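Local coordinates for dihydroorotase (Campylobacter jejuni subsp. jejuni, PDB 3PNU), which probably catalyses the reversible cyclization of carbamoyl aspartate to dihydroorotate, a zinc-dependent step of de novo pyrimidine biosynthesis, at residues 154-158 and 169-173; 184-190 and 204-210. All blocks are in the same frame, centred on the assembly; numbering follows the deposited sequence.

Contact 1. Residues 154-158 and 169-173; sequences VHGET and FAKIY. With ZN (zinc ion), chain C.
The ring of Phe169 is pressed against the backbone of Gly156, whose CA sits over one face, 3.7 Å from the ring centroid, in a CH-pi contact; the methyl CD1 of Ile172 covers the opposite face toward the rim. Glu157 N lies over the same face as Gly156, 3.4 Å from Phe169 CD1. A chi1 of -162°, CG anti to the backbone N, turns the phenyl group toward the 154-158 loop. Tyr173 stands next to it: Phe169 CE2 lies over the centre of one tyrosine face, while Val154 CB meets the edge of the phenol, 3.6 Å from CE1. Thr158 CG2 lies 3.9 Å from Phe169 CD1, the two side chains running past each other in opposite directions. Water 1, near the phenol plane, is 2.7 Å from Tyr173 OH and accepts a weak bond from Gly156 N. On the other side of the loop, His155 ND1 binds zinc at 2.1 Å and NE2 donates a nearly straight bond to Glu157 OE1, 2.9 Å away and close to the imidazole plane. Gly156, the centre of an inverse gamma turn, thus separates an aromatic-packed face from a metal-binding one; zinc and Glu157 together fix the imidazole's rotation.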
# COMPACT_ATOMS: atom_id res chain seq x y z
N VAL A 154 -22.67 2.02 7.96
CA VAL A 154 -22.20 1.61 6.64
C VAL A 154 -20.70 1.60 6.50
O VAL A 154 -20.03 2.48 6.99
CB VAL A 154 -22.75 2.64 5.61
CG1 VAL A 154 -22.28 2.36 4.18
CG2 VAL A 154 -24.28 2.69 5.70
N HIS A 155 -20.17 0.57 5.85
CA HIS A 155 -18.74 0.51 5.52
C HIS A 155 -18.73 1.18 4.14
O HIS A 155 -19.06 0.55 3.14
CB HIS A 155 -18.24 -0.93 5.47
CG HIS A 155 -16.80 -1.04 5.08
ND1 HIS A 155 -15.82 -1.49 5.95
CD2 HIS A 155 -16.15 -0.70 3.94
CE1 HIS A 155 -14.65 -1.46 5.35
NE2 HIS A 155 -14.82 -0.98 4.13
N GLY A 156 -18.39 2.46 4.09
CA GLY A 156 -18.45 3.25 2.85
C GLY A 156 -17.29 3.19 1.86
O GLY A 156 -16.45 4.07 1.82
N GLU A 157 -17.27 2.15 1.04
CA GLU A 157 -16.23 1.98 0.02
C GLU A 157 -16.80 1.29 -1.19
O GLU A 157 -17.56 0.34 -1.05
CB GLU A 157 -15.07 1.12 0.51
CG GLU A 157 -14.12 1.80 1.43
CD GLU A 157 -12.87 0.97 1.68
OE1 GLU A 157 -12.95 -0.20 2.12
OE2 GLU A 157 -11.78 1.52 1.45
N THR A 158 -16.41 1.79 -2.36
CA THR A 158 -16.78 1.18 -3.63
C THR A 158 -15.64 0.20 -3.95
O THR A 158 -14.77 -0.03 -3.10
CB THR A 158 -16.86 2.20 -4.77
OG1 THR A 158 -15.57 2.79 -4.95
CG2 THR A 158 -17.90 3.30 -4.47
N PHE A 169 -17.48 6.79 -2.75
CA PHE A 169 -18.70 6.31 -2.09
C PHE A 169 -19.56 7.50 -1.59
O PHE A 169 -20.70 7.34 -1.22
CB PHE A 169 -18.34 5.40 -0.93
CG PHE A 169 -19.48 4.54 -0.49
CD1 PHE A 169 -19.67 3.29 -1.05
CD2 PHE A 169 -20.38 4.98 0.46
CE1 PHE A 169 -20.73 2.50 -0.67
CE2 PHE A 169 -21.44 4.20 0.85
CZ PHE A 169 -21.63 2.97 0.29
N ALA A 170 -18.99 8.70 -1.61
CA ALA A 170 -19.68 9.89 -1.14
C ALA A 170 -21.03 10.11 -1.83
O ALA A 170 -22.02 10.46 -1.17
CB ALA A 170 -18.78 11.12 -1.34
N LYS A 171 -21.09 9.90 -3.14
CA LYS A 171 -22.33 10.14 -3.90
C LYS A 171 -23.40 9.18 -3.42
O LYS A 171 -24.56 9.53 -3.44
CB LYS A 171 -22.12 9.98 -5.42
CG LYS A 171 -21.81 8.54 -5.87
CD LYS A 171 -20.99 8.51 -7.18
CE LYS A 171 -20.31 7.16 -7.35
NZ LYS A 171 -19.04 7.30 -8.08
N ILE A 172 -23.01 7.98 -3.00
CA ILE A 172 -23.97 7.03 -2.47
C ILE A 172 -24.55 7.50 -1.12
O ILE A 172 -25.77 7.58 -0.96
CB ILE A 172 -23.37 5.64 -2.34
CG1 ILE A 172 -23.01 5.13 -3.74
CG2 ILE A 172 -24.36 4.69 -1.66
CD1 ILE A 172 -22.26 3.85 -3.74
N TYR A 173 -23.70 7.82 -0.15
CA TYR A 173 -24.19 8.35 1.11
C TYR A 173 -25.09 9.56 0.89
O TYR A 173 -26.03 9.79 1.64
CB TYR A 173 -23.05 8.87 1.99
CG TYR A 173 -22.31 7.85 2.75
CD1 TYR A 173 -23.00 6.92 3.55
CD2 TYR A 173 -20.92 7.83 2.78
CE1 TYR A 173 -22.33 5.99 4.29
CE2 TYR A 173 -20.23 6.89 3.56
CZ TYR A 173 -20.94 5.98 4.30
OH TYR A 173 -20.27 5.05 5.06
ZN ZN C . -15.60 -1.46 8.01
O HOH W 1 -17.66 5.00 5.52
O HOH W 2 -13.96 -1.98 9.06

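Contact 2. Residues 184-190 and 204-210. With ZN (zinc ion), chain C.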
# COMPACT_ATOMS: atom_id res chain seq x y z
N LYS A 184 -31.02 7.72 10.30
CA LYS A 184 -29.70 8.05 10.78
C LYS A 184 -28.75 7.16 10.00
O LYS A 184 -28.90 5.93 9.99
CB LYS A 184 -29.54 7.81 12.28
CG LYS A 184 -30.22 8.86 13.11
CD LYS A 184 -30.06 8.56 14.59
CE LYS A 184 -30.91 9.51 15.39
NZ LYS A 184 -31.17 8.96 16.73
N ILE A 185 -27.80 7.79 9.34
CA ILE A 185 -26.84 7.09 8.53
C ILE A 185 -25.46 7.39 9.09
O ILE A 185 -25.00 8.53 9.06
CB ILE A 185 -26.92 7.53 7.06
CG1 ILE A 185 -28.34 7.33 6.51
CG2 ILE A 185 -25.92 6.77 6.23
CD1 ILE A 185 -28.57 7.83 5.07
N VAL A 186 -24.81 6.36 9.62
CA VAL A 186 -23.48 6.53 10.20
C VAL A 186 -22.41 6.05 9.24
O VAL A 186 -22.35 4.87 8.90
CB VAL A 186 -23.34 5.81 11.56
CG1 VAL A 186 -21.99 6.14 12.21
CG2 VAL A 186 -24.48 6.23 12.47
N MET A 187 -21.59 6.99 8.78
CA MET A 187 -20.47 6.70 7.90
C MET A 187 -19.37 6.14 8.80
O MET A 187 -18.67 6.90 9.47
CB MET A 187 -20.01 8.00 7.22
CG MET A 187 -21.11 8.70 6.40
SD MET A 187 -20.55 10.13 5.44
CE MET A 187 -19.95 11.20 6.74
N GLU A 188 -19.22 4.82 8.85
CA GLU A 188 -18.20 4.20 9.71
C GLU A 188 -16.79 4.47 9.27
O GLU A 188 -16.53 4.73 8.09
CB GLU A 188 -18.40 2.69 9.79
CG GLU A 188 -19.70 2.31 10.48
CD GLU A 188 -19.74 2.74 11.95
OE1 GLU A 188 -18.66 2.94 12.60
OE2 GLU A 188 -20.87 2.88 12.46
N HIS A 189 -15.88 4.39 10.25
CA HIS A 189 -14.45 4.66 10.05
C HIS A 189 -14.11 5.55 8.85
O HIS A 189 -13.54 5.10 7.87
CB HIS A 189 -13.65 3.37 9.96
CG HIS A 189 -14.27 2.33 9.08
ND1 HIS A 189 -14.58 2.55 7.77
CD2 HIS A 189 -14.58 1.03 9.33
CE1 HIS A 189 -15.10 1.45 7.25
NE2 HIS A 189 -15.09 0.51 8.17
N ILE A 190 -14.48 6.82 8.92
CA ILE A 190 -14.16 7.70 7.81
C ILE A 190 -12.68 7.97 7.81
O ILE A 190 -12.03 8.01 8.88
CB ILE A 190 -14.96 8.99 7.82
CG1 ILE A 190 -14.67 9.85 9.06
CG2 ILE A 190 -16.46 8.66 7.71
CD1 ILE A 190 -15.25 11.31 8.93
N ASN A 204 -28.85 14.15 8.78
CA ASN A 204 -28.93 12.75 9.13
C ASN A 204 -27.62 11.95 8.93
O ASN A 204 -27.61 10.72 9.09
CB ASN A 204 -30.10 12.09 8.43
CG ASN A 204 -30.08 12.25 6.93
OD1 ASN A 204 -29.61 13.28 6.39
ND2 ASN A 204 -30.61 11.25 6.23
N LEU A 205 -26.52 12.64 8.58
CA LEU A 205 -25.23 11.98 8.45
C LEU A 205 -24.42 12.13 9.73
O LEU A 205 -24.35 13.21 10.30
CB LEU A 205 -24.43 12.51 7.27
CG LEU A 205 -24.86 12.05 5.88
CD1 LEU A 205 -23.93 12.72 4.86
CD2 LEU A 205 -24.80 10.54 5.77
N TYR A 206 -23.83 11.01 10.15
CA TYR A 206 -23.00 10.96 11.33
C TYR A 206 -21.76 10.17 10.94
O TYR A 206 -21.67 9.68 9.82
CB TYR A 206 -23.74 10.25 12.48
CG TYR A 206 -25.02 10.96 12.91
CD1 TYR A 206 -24.99 11.95 13.88
CD2 TYR A 206 -26.24 10.65 12.35
CE1 TYR A 206 -26.13 12.61 14.26
CE2 TYR A 206 -27.40 11.29 12.74
CZ TYR A 206 -27.33 12.27 13.69
OH TYR A 206 -28.47 12.93 14.09
N ALA A 207 -20.80 10.04 11.86
CA ALA A 207 -19.59 9.30 11.54
C ALA A 207 -18.85 8.77 12.76
O ALA A 207 -18.99 9.28 13.87
CB ALA A 207 -18.64 10.18 10.70
N THR A 208 -18.07 7.71 12.55
CA THR A 208 -17.21 7.19 13.58
C THR A 208 -15.80 7.33 13.04
O THR A 208 -15.60 7.28 11.82
CB THR A 208 -17.50 5.73 13.96
OG1 THR A 208 -17.19 4.85 12.88
CG2 THR A 208 -18.96 5.55 14.38
N ILE A 209 -14.83 7.56 13.92
CA ILE A 209 -13.42 7.65 13.55
C ILE A 209 -12.57 6.72 14.44
O ILE A 209 -12.83 6.60 15.65
CB ILE A 209 -12.87 9.07 13.68
CG1 ILE A 209 -13.65 10.03 12.79
CG2 ILE A 209 -11.42 9.08 13.28
CD1 ILE A 209 -13.21 11.46 12.93
N THR A 210 -11.57 6.08 13.83
CA THR A 210 -10.72 5.14 14.54
C THR A 210 -9.54 5.81 15.19
O THR A 210 -9.22 6.98 14.95
CB THR A 210 -10.09 4.09 13.58
OG1 THR A 210 -9.13 4.74 12.74
CG2 THR A 210 -11.14 3.40 12.75
ZN ZN C . -15.60 -1.46 8.01
O HOH W 3 -11.77 6.28 10.86
O HOH W 2 -13.96 -1.98 9.06
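Leu205 CD2 packs on Ile185 CB at 3.9 Å and reaches on to Met187 CG, while Ala207 CB meets the terminal methyl CE of Met187 and CD1 of Ile190; helix 193-201 adds Leu198, Leu199 and Leu195 to this side. On the face of Val186 and Tyr206, Val186 CG2 meets Tyr206 CB; Val186 CG1 also touches Thr208 CG2 at 3.8 Å, and Lys184 CG lies against CE2 of the Tyr206 ring. Between the two faces the parallel strands are joined by alternating bonds, among them Tyr206 N to Ile185 O and Met187 N to Tyr206 O (2.9 Å), the latter donor lying above the carbonyl plane. Beyond Thr208 N to Met187 O, a side chain joins the backbone pairing. Thr208 OG1, placed between its own backbone N and carbonyl carbon (chi1 67°), accepts from His189 N at 3.0 Å and donates to Glu188 OE1, though the modelled 2.4 Å is doubtfully short. Ile190 N then returns to Thr208 O. At the metal-binding end, His189 NE2 binds zinc at 2.0 Å, with Glu188 CB over one imidazole face. Glu188 OE1 is also hydrogen-bonded to ND1 of His34, a ligand of the other zinc, so Thr208 would steady a second-shell carboxylate and the His189 turn.

In the fold
Contact 1 comes first along the chain and closes before contact 2 opens; their centres lie 11 Å apart. Strands 152-154, 185-187 and 205-209 are successive neighbours in a parallel sheet of the TIM barrel, with helices 170-179 and 193-201 packed outside. The contacts meet at strand 185-187, where Val154 is probably hydrogen-bonded through N to Val186 O and through O to Glu188 N, and where Tyr173 packs on Met187. On the C-terminal side of these strands, His155 and His189, their rings edge-to-face with each other, bind the same zinc ion, which also carries water 2; Lys116, carboxylated in this entry, is another ligand. Adjacent strands thereby deliver two histidines to one metal of the binuclear centre.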